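Aldehyde dehydrogenase (Trypanosoma brucei, PDB 5MYP) probably oxidises aldehydes to the corresponding carboxylic acids with NAD+ as the electron acceptor, as a glycosomal member of the aldehyde dehydrogenase family. Local coordinates at residues L47-E52 and K165-Y170; D55-A60 and E161-L166; L78-E83 and P130-L135; Q41-L46 and P137-L142. All coordinates share one frame; numbering follows the deposited sequence.

Contact 1 of 4, residues L47-E52 and K165-Y170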
loop_
_atom_site.group_PDB
_atom_site.type_symbol
_atom_site.label_atom_id
_atom_site.label_comp_id
_atom_site.label_asym_id
_atom_site.label_seq_id
_atom_site.Cartn_x
_atom_site.Cartn_y
_atom_site.Cartn_z
ATOM N N LEU A 47 19.822 -0.802 19.420
ATOM C CA LEU A 47 19.636 -0.062 20.676
ATOM C C LEU A 47 20.991 0.341 21.259
ATOM O O LEU A 47 21.184 1.502 21.642
ATOM C CB LEU A 47 18.843 -0.880 21.701
ATOM C CG LEU A 47 18.587 -0.273 23.084
ATOM C CD1 LEU A 47 17.895 1.069 22.978
ATOM C CD2 LEU A 47 17.755 -1.234 23.917
ATOM N N ASN A 48 21.927 -0.610 21.295
ATOM C CA ASN A 48 23.298 -0.331 21.748
ATOM C C ASN A 48 23.985 0.721 20.869
ATOM O O ASN A 48 24.674 1.597 21.389
ATOM C CB ASN A 48 24.151 -1.611 21.803
ATOM C CG ASN A 48 23.640 -2.633 22.814
ATOM O OD1 ASN A 48 23.997 -3.815 22.745
ATOM N ND2 ASN A 48 22.809 -2.191 23.753
ATOM N N LEU A 49 23.789 0.641 19.550
ATOM C CA LEU A 49 24.296 1.665 18.613
ATOM C C LEU A 49 23.871 3.074 19.034
ATOM O O LEU A 49 24.696 3.986 19.088
ATOM C CB LEU A 49 23.824 1.382 17.177
ATOM C CG LEU A 49 23.994 2.466 16.101
ATOM C CD1 LEU A 49 25.456 2.761 15.850
ATOM C CD2 LEU A 49 23.326 2.053 14.801
ATOM N N VAL A 50 22.585 3.235 19.339
ATOM C CA VAL A 50 22.039 4.539 19.719
ATOM C C VAL A 50 22.519 4.948 21.115
ATOM O O VAL A 50 23.033 6.054 21.290
ATOM C CB VAL A 50 20.497 4.557 19.636
ATOM C CG1 VAL A 50 19.933 5.880 20.159
ATOM C CG2 VAL A 50 20.041 4.325 18.189
ATOM N N GLU A 51 22.360 4.055 22.092
ATOM C CA GLU A 51 22.673 4.371 23.496
ATOM C C GLU A 51 24.166 4.580 23.775
ATOM O O GLU A 51 24.532 5.522 24.478
ATOM C CB GLU A 51 22.115 3.297 24.433
ATOM C CG GLU A 51 20.598 3.290 24.514
ATOM C CD GLU A 51 20.068 2.358 25.594
ATOM O OE1 GLU A 51 20.706 1.320 25.879
ATOM O OE2 GLU A 51 19.000 2.660 26.163
ATOM N N GLU A 52 25.018 3.716 23.228
ATOM C CA GLU A 52 26.471 3.830 23.436
ATOM C C GLU A 52 27.083 5.047 22.746
ATOM O O GLU A 52 28.131 5.527 23.174
ATOM C CB GLU A 52 27.206 2.567 22.965
ATOM C CG GLU A 52 26.853 1.319 23.753
ATOM C CD GLU A 52 27.512 0.059 23.222
ATOM O OE1 GLU A 52 28.426 0.135 22.373
ATOM O OE2 GLU A 52 27.105 -1.029 23.669
ATOM N N LYS A 165 30.317 4.796 9.848
ATOM C CA LYS A 165 31.408 4.255 10.668
ATOM C C LYS A 165 30.895 3.261 11.727
ATOM O O LYS A 165 31.449 2.170 11.877
ATOM C CB LYS A 165 32.186 5.393 11.348
ATOM C CG LYS A 165 33.377 4.928 12.186
ATOM C CD LYS A 165 34.045 6.056 12.956
ATOM C CE LYS A 165 34.819 5.505 14.149
ATOM N NZ LYS A 165 35.772 6.484 14.746
ATOM N N LEU A 166 29.838 3.640 12.445
ATOM C CA LEU A 166 29.376 2.871 13.611
ATOM C C LEU A 166 28.539 1.643 13.276
ATOM O O LEU A 166 28.682 0.619 13.931
ATOM C CB LEU A 166 28.585 3.763 14.574
ATOM C CG LEU A 166 29.371 4.834 15.329
ATOM C CD1 LEU A 166 28.405 5.727 16.086
ATOM C CD2 LEU A 166 30.381 4.219 16.285
ATOM N N LEU A 167 27.670 1.744 12.270
ATOM C CA LEU A 167 26.660 0.704 12.015
ATOM C C LEU A 167 27.231 -0.720 11.828
ATOM O O LEU A 167 26.717 -1.657 12.449
ATOM C CB LEU A 167 25.742 1.098 10.840
ATOM C CG LEU A 167 24.502 0.240 10.566
ATOM C CD1 LEU A 167 23.562 0.253 11.758
ATOM C CD2 LEU A 167 23.808 0.741 9.307
ATOM N N PRO A 168 28.307 -0.882 11.017
ATOM C CA PRO A 168 28.931 -2.210 10.863
ATOM C C PRO A 168 29.419 -2.863 12.165
ATOM O O PRO A 168 29.478 -4.086 12.244
ATOM C CB PRO A 168 30.116 -1.947 9.927
ATOM C CG PRO A 168 29.749 -0.713 9.197
ATOM C CD PRO A 168 28.991 0.124 10.186
ATOM N N LYS A 169 29.763 -2.059 13.165
ATOM C CA LYS A 169 30.169 -2.582 14.475
ATOM C C LYS A 169 29.010 -3.180 15.285
ATOM O O LYS A 169 29.250 -3.954 16.207
ATOM C CB LYS A 169 30.939 -1.503 15.250
ATOM C CG LYS A 169 32.229 -1.136 14.512
ATOM C CD LYS A 169 33.192 -0.289 15.326
ATOM C CE LYS A 169 32.692 1.129 15.505
ATOM N NZ LYS A 169 33.764 1.985 16.097
ATOM N N TYR A 170 27.769 -2.837 14.928
ATOM C CA TYR A 170 26.575 -3.364 15.596
ATOM C C TYR A 170 25.729 -4.334 14.758
ATOM O O TYR A 170 25.148 -5.269 15.315
ATOM C CB TYR A 170 25.717 -2.206 16.113
ATOM C CG TYR A 170 26.457 -1.359 17.120
ATOM C CD1 TYR A 170 27.267 -0.312 16.703
ATOM C CD2 TYR A 170 26.369 -1.614 18.490
ATOM C CE1 TYR A 170 27.962 0.472 17.612
ATOM C CE2 TYR A 170 27.057 -0.834 19.410
ATOM C CZ TYR A 170 27.855 0.207 18.967
ATOM O OH TYR A 170 28.536 0.999 19.865
#
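Y170 lays its ring flat against the backbone of L49, and this CH-pi contact illustrates how a tyrosine can join apolar packing to a polar anchor. The CA of L49 stands 3.7 Å from the centroid of the Y170 ring and only 5° off the ring normal, directly over the face. CB of L49 follows the same ring toward its CG, while C of N48 approaches obliquely, with CB of N48 near CE2. With CG of Y170 beside its own backbone N, the hydroxyl is carried along helix 36-52 toward E52. There Y170 OH donates to E52 OE1 at 2.7 Å. The hydroxyl sits above the carboxylate plane, 41° out of it, and the carboxylate is turned steeply against the ring.

Beyond the ring, L49 divides its branches. Its CG is anti to the backbone N (chi1 168°), which sends CD1 to 3.5 Å from CB of L166 and CD2 to 3.5 Å from CD1 of L167. L167 in turn rests on V176 and I178 of strand 176-178, linking the helix pair to the sheet of the Rossmann-like domain expected to bind NAD+ in this family.

The hydroxyl of Y170 is also hydrogen-bonded to ND2 of N53, so E52 and N53 together anchor the position of the oxygen, while the packing of L49 over the face holds the rotation of the ring. The phenol bond probably helps to stabilise the negative charge of E52 at this partly exposed margin.

Contact 2 of 4, residues D55-A60 and E161-L166; sequences DEFCKA and ELLTKL
L162 lies over the backbone O of E56 and the ring of F57, and both of its methyl groups take part in the contact. Its CG is anti to the backbone N (chi1 -175°), and from there CD2 reaches 3.3 Å from the backbone O of E56, 3.6 Å from CD1 of F57 and 3.9 Å from CB of A60. The same methyl thus sits among three residues spread over about one helix turn. E56 is modelled in two conformers, so the place of its side chain is less certain; in one of them it runs extended past the leucine, with its CB and CG near CD2 of L162 and its carboxylate against the other methyl, CD of E56 lying 3.5 Å from CD1 of L162.

Segments 55-60 and 161-166 run roughly antiparallel, at 150° with axes 10.6 Å apart, and their helices, 54-65 and 157-170, belong to the helical packing that flanks the mixed, largely parallel sheet of the Rossmann-like domain of aldehyde dehydrogenases. F57 fills the deeper side of this interface. Its ring lies oblique to all three leucines it meets: beyond L162, CZ of F57 approaches CD1 of L166 at 3.8 Å and CD1 of L163 at 4.1 Å. L131, in the loop before helix 132-143, also touches the phenylalanine, while L163 continues inward to I134 and L135.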
loop_
_atom_site.group_PDB
_atom_site.type_symbol
_atom_site.label_atom_id
_atom_site.label_comp_id
_atom_site.label_asym_id
_atom_site.label_seq_id
_atom_site.Cartn_x
_atom_site.Cartn_y
_atom_site.Cartn_z
ATOM N N ASP A 55 26.094 10.662 22.718
ATOM C CA ASP A 55 26.850 11.921 22.784
ATOM C C ASP A 55 27.419 12.335 21.432
ATOM O O ASP A 55 27.259 13.484 21.023
ATOM C CB ASP A 55 27.986 11.835 23.810
ATOM C CG ASP A 55 27.483 11.752 25.251
ATOM O OD1 ASP A 55 26.285 11.989 25.515
ATOM O OD2 ASP A 55 28.307 11.449 26.137
ATOM N N GLU A 56 28.072 11.397 20.750
ATOM C CA GLU A 56 28.681 11.667 19.442
ATOM C C GLU A 56 27.642 11.914 18.337
ATOM O O GLU A 56 27.877 12.732 17.444
ATOM C CB GLU A 56 29.627 10.531 19.040
ATOM C CG GLU A 56 30.730 10.971 18.084
ATOM C CD GLU A 56 31.730 9.871 17.777
ATOM O OE1 GLU A 56 31.618 8.776 18.364
ATOM O OE2 GLU A 56 32.631 10.100 16.942
ATOM N N PHE A 57 26.506 11.217 18.398
ATOM C CA PHE A 57 25.393 11.464 17.449
ATOM C C PHE A 57 24.808 12.875 17.612
ATOM O O PHE A 57 24.560 13.557 16.619
ATOM C CB PHE A 57 24.270 10.419 17.571
ATOM C CG PHE A 57 24.490 9.175 16.747
ATOM C CD1 PHE A 57 24.715 9.254 15.374
ATOM C CD2 PHE A 57 24.435 7.917 17.342
ATOM C CE1 PHE A 57 24.913 8.106 14.615
ATOM C CE2 PHE A 57 24.626 6.765 16.588
ATOM C CZ PHE A 57 24.862 6.864 15.224
ATOM N N CYS A 58 24.599 13.299 18.859
ATOM C CA CYS A 58 24.142 14.669 19.140
ATOM C C CYS A 58 25.124 15.719 18.610
ATOM O O CYS A 58 24.703 16.744 18.071
ATOM C CB CYS A 58 23.894 14.877 20.637
ATOM S SG CYS A 58 22.465 13.972 21.267
ATOM N N LYS A 59 26.423 15.446 18.749
ATOM C CA LYS A 59 27.469 16.330 18.215
ATOM C C LYS A 59 27.480 16.376 16.683
ATOM O O LYS A 59 27.650 17.448 16.099
ATOM C CB LYS A 59 28.851 15.908 18.730
ATOM C CG LYS A 59 29.051 16.153 20.218
ATOM C CD LYS A 59 29.481 17.586 20.496
ATOM C CE LYS A 59 30.981 17.775 20.278
ATOM N NZ LYS A 59 31.454 19.139 20.655
ATOM N N ALA A 60 27.312 15.218 16.043
ATOM C CA ALA A 60 27.254 15.145 14.574
ATOM C C ALA A 60 26.010 15.853 14.036
ATOM O O ALA A 60 26.080 16.592 13.041
ATOM C CB ALA A 60 27.274 13.696 14.107
ATOM N N GLU A 161 28.425 10.202 7.991
ATOM C CA GLU A 161 29.769 9.673 8.251
ATOM C C GLU A 161 29.793 8.832 9.530
ATOM O O GLU A 161 30.271 7.696 9.523
ATOM C CB GLU A 161 30.787 10.812 8.366
ATOM C CG GLU A 161 32.239 10.347 8.487
ATOM C CD GLU A 161 33.208 11.479 8.784
ATOM O OE1 GLU A 161 32.863 12.386 9.569
ATOM O OE2 GLU A 161 34.332 11.450 8.249
ATOM N N LEU A 162 29.278 9.398 10.618
ATOM C CA LEU A 162 29.265 8.711 11.916
ATOM C C LEU A 162 28.459 7.409 11.877
ATOM O O LEU A 162 28.915 6.380 12.372
ATOM C CB LEU A 162 28.719 9.632 13.015
ATOM C CG LEU A 162 28.754 9.091 14.451
ATOM C CD1 LEU A 162 30.166 8.707 14.872
ATOM C CD2 LEU A 162 28.169 10.108 15.417
ATOM N N LEU A 163 27.261 7.463 11.300
ATOM C CA LEU A 163 26.413 6.272 11.176
ATOM C C LEU A 163 27.072 5.200 10.314
ATOM O O LEU A 163 27.008 4.017 10.638
ATOM C CB LEU A 163 25.046 6.639 10.585
ATOM C CG LEU A 163 24.016 5.509 10.450
ATOM C CD1 LEU A 163 23.671 4.898 11.808
ATOM C CD2 LEU A 163 22.775 6.027 9.754
ATOM N N THR A 164 27.693 5.616 9.214
ATOM C CA THR A 164 28.407 4.696 8.323
ATOM C C THR A 164 29.589 4.031 9.042
ATOM O O THR A 164 29.809 2.837 8.881
ATOM C CB THR A 164 28.864 5.412 7.034
ATOM O OG1 THR A 164 27.704 5.895 6.333
ATOM C CG2 THR A 164 29.650 4.483 6.119
ATOM N N LYS A 165 30.317 4.796 9.848
ATOM C CA LYS A 165 31.408 4.255 10.668
ATOM C C LYS A 165 30.895 3.261 11.727
ATOM O O LYS A 165 31.449 2.170 11.877
ATOM C CB LYS A 165 32.186 5.393 11.348
ATOM C CG LYS A 165 33.377 4.928 12.186
ATOM C CD LYS A 165 34.045 6.056 12.956
ATOM C CE LYS A 165 34.819 5.505 14.149
ATOM N NZ LYS A 165 35.772 6.484 14.746
ATOM N N LEU A 166 29.838 3.640 12.445
ATOM C CA LEU A 166 29.376 2.871 13.611
ATOM C C LEU A 166 28.539 1.643 13.276
ATOM O O LEU A 166 28.682 0.619 13.931
ATOM C CB LEU A 166 28.585 3.763 14.574
ATOM C CG LEU A 166 29.371 4.834 15.329
ATOM C CD1 LEU A 166 28.405 5.727 16.086
ATOM C CD2 LEU A 166 30.381 4.219 16.285
#

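Contact 3 of 4, residues L78-E83 and P130-L135; sequences LPLRNE and PLLLIL
Two chain turns face each other here, one inside the long helix 69-95 and the other where a loop passes into helix 132-143, with the CA atoms of L80 and L132 6.4 Å apart. The first is kinked at P79, whose ring nitrogen has no hydrogen to offer the preceding turn. On the other side, the backbone N atoms of L131 and L132 both bond to OE1 of E76, a turn earlier on helix 69-95.

L80 drives its forked end between three leucines. Its CG is beside the backbone N (chi1 -76°), and the two methyls separate from there: CD1 comes 3.7 Å from CG of L131, whereas CD2 reaches 3.7 Å from CB of L135, whose side chain it crosses at about a right angle. L132 adds a third neighbour through CD1, which stands 3.9 Å from CG of L80 and also 3.9 Å from CB of P79. No hydrogen bond joins the two segments.

The side chain of L132 is about 10 Å from those of C259 and E223, the predicted catalytic pair, so this leucine cluster packs the beginning of helix 132-143 within the neighbourhood of the probable active site of an aldehyde dehydrogenase fold.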
loop_
_atom_site.group_PDB
_atom_site.type_symbol
_atom_site.label_atom_id
_atom_site.label_comp_id
_atom_site.label_asym_id
_atom_site.label_seq_id
_atom_site.Cartn_x
_atom_site.Cartn_y
_atom_site.Cartn_z
ATOM N N LEU A 78 15.381 9.715 22.022
ATOM C CA LEU A 78 14.334 9.081 22.835
ATOM C C LEU A 78 13.267 8.335 22.012
ATOM O O LEU A 78 12.905 7.219 22.375
ATOM C CB LEU A 78 13.681 10.086 23.805
ATOM C CG LEU A 78 14.544 10.591 24.968
ATOM C CD1 LEU A 78 13.791 11.664 25.745
ATOM C CD2 LEU A 78 14.980 9.461 25.892
ATOM N N PRO A 79 12.763 8.938 20.911
ATOM C CA PRO A 79 11.854 8.184 20.027
ATOM C C PRO A 79 12.452 6.903 19.436
ATOM O O PRO A 79 11.748 5.902 19.331
ATOM C CB PRO A 79 11.535 9.190 18.917
ATOM C CG PRO A 79 11.620 10.504 19.594
ATOM C CD PRO A 79 12.752 10.375 20.582
ATOM N N LEU A 80 13.732 6.940 19.064
ATOM C CA LEU A 80 14.426 5.738 18.588
ATOM C C LEU A 80 14.536 4.662 19.669
ATOM O O LEU A 80 14.296 3.490 19.393
ATOM C CB LEU A 80 15.815 6.078 18.035
ATOM C CG LEU A 80 15.841 6.725 16.647
ATOM C CD1 LEU A 80 17.254 7.153 16.306
ATOM C CD2 LEU A 80 15.288 5.790 15.577
ATOM N N ARG A 81 14.896 5.064 20.886
ATOM C CA ARG A 81 14.968 4.133 22.020
ATOM C C ARG A 81 13.617 3.472 22.282
ATOM O O ARG A 81 13.538 2.250 22.430
ATOM C CB ARG A 81 15.452 4.850 23.287
ATOM C CG ARG A 81 15.785 3.917 24.434
ATOM C CD ARG A 81 16.126 4.689 25.688
ATOM N NE ARG A 81 14.919 5.203 26.337
ATOM C CZ ARG A 81 14.903 6.080 27.342
ATOM N NH1 ARG A 81 16.035 6.587 27.838
ATOM N NH2 ARG A 81 13.735 6.467 27.855
ATOM N N ASN A 82 12.560 4.281 22.314
ATOM C CA ASN A 82 11.197 3.777 22.513
ATOM C C ASN A 82 10.751 2.846 21.385
ATOM O O ASN A 82 10.061 1.862 21.639
ATOM C CB ASN A 82 10.199 4.934 22.656
ATOM C CG ASN A 82 10.437 5.768 23.910
ATOM O OD1 ASN A 82 11.053 5.312 24.876
ATOM N ND2 ASN A 82 9.953 7.003 23.891
ATOM N N GLU A 83 11.148 3.159 20.151
ATOM C CA GLU A 83 10.832 2.315 18.989
ATOM C C GLU A 83 11.467 0.930 19.106
ATOM O O GLU A 83 10.801 -0.073 18.856
ATOM C CB GLU A 83 11.291 2.984 17.686
ATOM C CG GLU A 83 10.806 2.304 16.408
ATOM C CD GLU A 83 9.325 2.499 16.133
ATOM O OE1 GLU A 83 8.674 3.351 16.780
ATOM O OE2 GLU A 83 8.802 1.801 15.239
ATOM N N PRO A 130 18.235 13.421 10.651
ATOM C CA PRO A 130 18.979 12.444 9.861
ATOM C C PRO A 130 19.236 11.096 10.529
ATOM O O PRO A 130 19.577 10.147 9.823
ATOM C CB PRO A 130 20.295 13.169 9.562
ATOM C CG PRO A 130 20.480 14.091 10.717
ATOM C CD PRO A 130 19.108 14.504 11.150
ATOM N N LEU A 131 19.092 11.006 11.854
ATOM C CA LEU A 131 19.211 9.725 12.550
ATOM C C LEU A 131 17.846 9.046 12.660
ATOM O O LEU A 131 17.701 7.880 12.296
ATOM C CB LEU A 131 19.832 9.913 13.937
ATOM C CG LEU A 131 20.270 8.631 14.656
ATOM C CD1 LEU A 131 21.361 7.913 13.874
ATOM C CD2 LEU A 131 20.722 8.940 16.079
ATOM N N LEU A 132 16.852 9.782 13.155
ATOM C CA LEU A 132 15.487 9.264 13.306
ATOM C C LEU A 132 14.927 8.701 12.002
ATOM O O LEU A 132 14.434 7.576 11.969
ATOM C CB LEU A 132 14.548 10.363 13.811
ATOM C CG LEU A 132 13.088 9.975 14.073
ATOM C CD1 LEU A 132 12.997 9.073 15.290
ATOM C CD2 LEU A 132 12.223 11.218 14.243
ATOM N N LEU A 133 15.023 9.484 10.933
ATOM C CA LEU A 133 14.336 9.151 9.683
ATOM C C LEU A 133 15.107 8.192 8.770
ATOM O O LEU A 133 14.642 7.884 7.670
ATOM C CB LEU A 133 13.930 10.438 8.952
ATOM C CG LEU A 133 13.008 11.350 9.775
ATOM C CD1 LEU A 133 12.675 12.616 9.000
ATOM C CD2 LEU A 133 11.730 10.642 10.206
ATOM N N ILE A 134 16.274 7.724 9.221
ATOM C CA ILE A 134 16.948 6.572 8.610
ATOM C C ILE A 134 16.809 5.318 9.503
ATOM O O ILE A 134 16.491 4.237 8.994
ATOM C CB ILE A 134 18.425 6.905 8.226
ATOM C CG1 ILE A 134 18.952 5.938 7.159
ATOM C CG2 ILE A 134 19.353 6.925 9.430
ATOM C CD1 ILE A 134 18.565 6.311 5.746
ATOM N N LEU A 135 17.007 5.457 10.818
ATOM C CA LEU A 135 16.944 4.302 11.729
ATOM C C LEU A 135 15.534 3.829 12.081
ATOM O O LEU A 135 15.324 2.623 12.229
ATOM C CB LEU A 135 17.737 4.556 13.024
ATOM C CG LEU A 135 19.266 4.645 12.936
ATOM C CD1 LEU A 135 19.856 4.655 14.347
ATOM C CD2 LEU A 135 19.855 3.495 12.131
#

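Contact 4 of 4, residues Q41-L46 and P137-L142; sequences QVLRSL and PLLGAL
This is an apolar helix-to-helix contact without a hydrogen bond across it, set in the Rossmann-like domain between helix 36-52 and helix 132-143. Segments 41-46 and 137-142 run almost antiparallel, at 162°, with their axes 10.2 Å apart, and mainly aliphatic side chains bridge the distance. L46 takes a central part. Its CD1 meets CD1 of L142 at 3.5 Å, where the two side chains cross at about a right angle, and CD2 of L139 at 3.7 Å, where they slide past each other in opposite directions. One methyl is thereby lodged against two leucines about a helix turn apart.

L139 is shared in its turn: the CD2 that touches L46 also lies 3.7 Å from CD2 of L43. This methyl of L43 additionally rests 3.6 Å from the backbone O of L139, an approach that brings the leucine close to the main chain. L142 has a second neighbour in V42, whose CG1, anti to the backbone N (chi1 170°), points across to CD1 of L142 at 3.7 Å.

Helix 132-143 lies between helix 36-52 and the sheet, as in the alpha/beta/alpha build of this family: L138 packs on A148 and I150 of strand 147-151, and A141 on V121 of strand 110-124. L43 and L139 also touch helix 69-95, through I88 and M91 for L43 and V84 for L139. Within helix 36-52, one of the two conformers of S45 turns its OG back to donate to O of Q41 at 2.7 Å, while the backbone N of S45 reaches that oxygen from the other face of its carbonyl plane.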
loop_
_atom_site.group_PDB
_atom_site.type_symbol
_atom_site.label_atom_id
_atom_site.label_comp_id
_atom_site.label_asym_id
_atom_site.label_seq_id
_atom_site.Cartn_x
_atom_site.Cartn_y
_atom_site.Cartn_z
ATOM N N GLN A 41 18.344 -10.008 18.455
ATOM C CA GLN A 41 19.785 -9.692 18.548
ATOM C C GLN A 41 20.136 -8.407 17.783
ATOM O O GLN A 41 20.831 -7.539 18.314
ATOM C CB GLN A 41 20.653 -10.850 18.034
ATOM C CG GLN A 41 20.830 -11.997 19.015
ATOM C CD GLN A 41 21.560 -13.206 18.431
ATOM O OE1 GLN A 41 21.735 -14.216 19.118
ATOM N NE2 GLN A 41 21.980 -13.119 17.165
ATOM N N VAL A 42 19.632 -8.292 16.553
ATOM C CA VAL A 42 19.893 -7.117 15.710
ATOM C C VAL A 42 19.262 -5.848 16.292
ATOM O O VAL A 42 19.899 -4.790 16.310
ATOM C CB VAL A 42 19.404 -7.340 14.257
ATOM C CG1 VAL A 42 19.437 -6.060 13.440
ATOM C CG2 VAL A 42 20.244 -8.406 13.575
ATOM N N LEU A 43 18.017 -5.957 16.755
ATOM C CA LEU A 43 17.336 -4.825 17.386
ATOM C C LEU A 43 18.044 -4.372 18.658
ATOM O O LEU A 43 18.250 -3.176 18.846
ATOM C CB LEU A 43 15.868 -5.152 17.674
ATOM C CG LEU A 43 14.973 -5.311 16.434
ATOM C CD1 LEU A 43 13.600 -5.788 16.876
ATOM C CD2 LEU A 43 14.865 -4.020 15.621
ATOM N N ARG A 44 18.415 -5.323 19.516
ATOM C CA ARG A 44 19.188 -5.016 20.734
ATOM C C ARG A 44 20.532 -4.350 20.415
ATOM O O ARG A 44 20.962 -3.444 21.126
ATOM C CB ARG A 44 19.430 -6.276 21.574
ATOM C CG ARG A 44 18.205 -6.750 22.349
ATOM C CD ARG A 44 18.564 -7.746 23.446
ATOM N NE ARG A 44 19.614 -8.693 23.054
ATOM C CZ ARG A 44 19.428 -9.918 22.549
ATOM N NH1 ARG A 44 18.209 -10.431 22.347
ATOM N NH2 ARG A 44 20.495 -10.657 22.245
ATOM N N SER A 45 21.199 -4.804 19.337
ATOM C CA SER A 45 22.467 -4.210 18.873
ATOM C C SER A 45 22.281 -2.788 18.347
ATOM O O SER A 45 23.139 -1.934 18.564
ATOM C CB SER A 45 23.112 -5.073 17.786
ATOM O OG SER A 45 23.277 -6.409 18.221
ATOM N N LEU A 46 21.169 -2.536 17.657
ATOM C CA LEU A 46 20.824 -1.176 17.208
ATOM C C LEU A 46 20.448 -0.254 18.379
ATOM O O LEU A 46 20.734 0.938 18.338
ATOM C CB LEU A 46 19.723 -1.199 16.141
ATOM C CG LEU A 46 20.188 -1.709 14.775
ATOM C CD1 LEU A 46 19.016 -1.958 13.840
ATOM C CD2 LEU A 46 21.185 -0.755 14.132
ATOM N N PRO A 137 12.641 3.710 10.275
ATOM C CA PRO A 137 12.185 2.741 9.262
ATOM C C PRO A 137 12.985 1.432 9.257
ATOM O O PRO A 137 12.399 0.359 9.142
ATOM C CB PRO A 137 12.390 3.483 7.930
ATOM C CG PRO A 137 12.454 4.922 8.288
ATOM C CD PRO A 137 13.051 4.984 9.658
ATOM N N LEU A 138 14.310 1.536 9.376
ATOM C CA LEU A 138 15.185 0.361 9.409
ATOM C C LEU A 138 14.803 -0.617 10.526
ATOM O O LEU A 138 14.698 -1.817 10.283
ATOM C CB LEU A 138 16.652 0.782 9.561
ATOM C CG LEU A 138 17.691 -0.342 9.635
ATOM C CD1 LEU A 138 17.680 -1.174 8.356
ATOM C CD2 LEU A 138 19.071 0.232 9.910
ATOM N N LEU A 139 14.596 -0.099 11.737
ATOM C CA LEU A 139 14.208 -0.937 12.882
ATOM C C LEU A 139 12.968 -1.774 12.563
ATOM O O LEU A 139 12.940 -2.978 12.825
ATOM C CB LEU A 139 13.953 -0.082 14.124
ATOM C CG LEU A 139 15.178 0.570 14.762
ATOM C CD1 LEU A 139 14.751 1.650 15.743
ATOM C CD2 LEU A 139 16.047 -0.477 15.440
ATOM N N GLY A 140 11.966 -1.124 11.974
ATOM C CA GLY A 140 10.753 -1.796 11.528
ATOM C C GLY A 140 10.980 -2.873 10.479
ATOM O O GLY A 140 10.416 -3.959 10.575
ATOM N N ALA A 141 11.804 -2.566 9.480
ATOM C CA ALA A 141 12.119 -3.525 8.412
ATOM C C ALA A 141 12.814 -4.778 8.960
ATOM O O ALA A 141 12.503 -5.890 8.548
ATOM C CB ALA A 141 12.976 -2.869 7.335
ATOM N N LEU A 142 13.735 -4.582 9.904
ATOM C CA LEU A 142 14.468 -5.693 10.511
ATOM C C LEU A 142 13.602 -6.498 11.487
ATOM O O LEU A 142 13.756 -7.719 11.590
ATOM C CB LEU A 142 15.733 -5.182 11.205
ATOM C CG LEU A 142 16.756 -4.509 10.276
ATOM C CD1 LEU A 142 17.832 -3.789 11.066
ATOM C CD2 LEU A 142 17.374 -5.514 9.308
#

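Overall arrangement
The four contacts pack three N-terminal helices against two that lie on the seven-stranded sheet. In chain order, helices 36-52, 54-65 and 69-95 supply the first segments, and helices 132-143 and 157-170 the second. Contacts 1 and 2 share helix 157-170 and lie about 9 Å apart between centres; contacts 1 and 4 share helix 36-52, contacts 3 and 4 helix 132-143, each pair about 11 Å apart. Contact 3 spans the shortest loop, falling within those of the other three. Contacts 2 and 4, with centres about 17 Å apart, do not touch, but contacts 1 and 3 each touch both. The N-terminal helices are thus packed against those interleaved with the strands of the sheet.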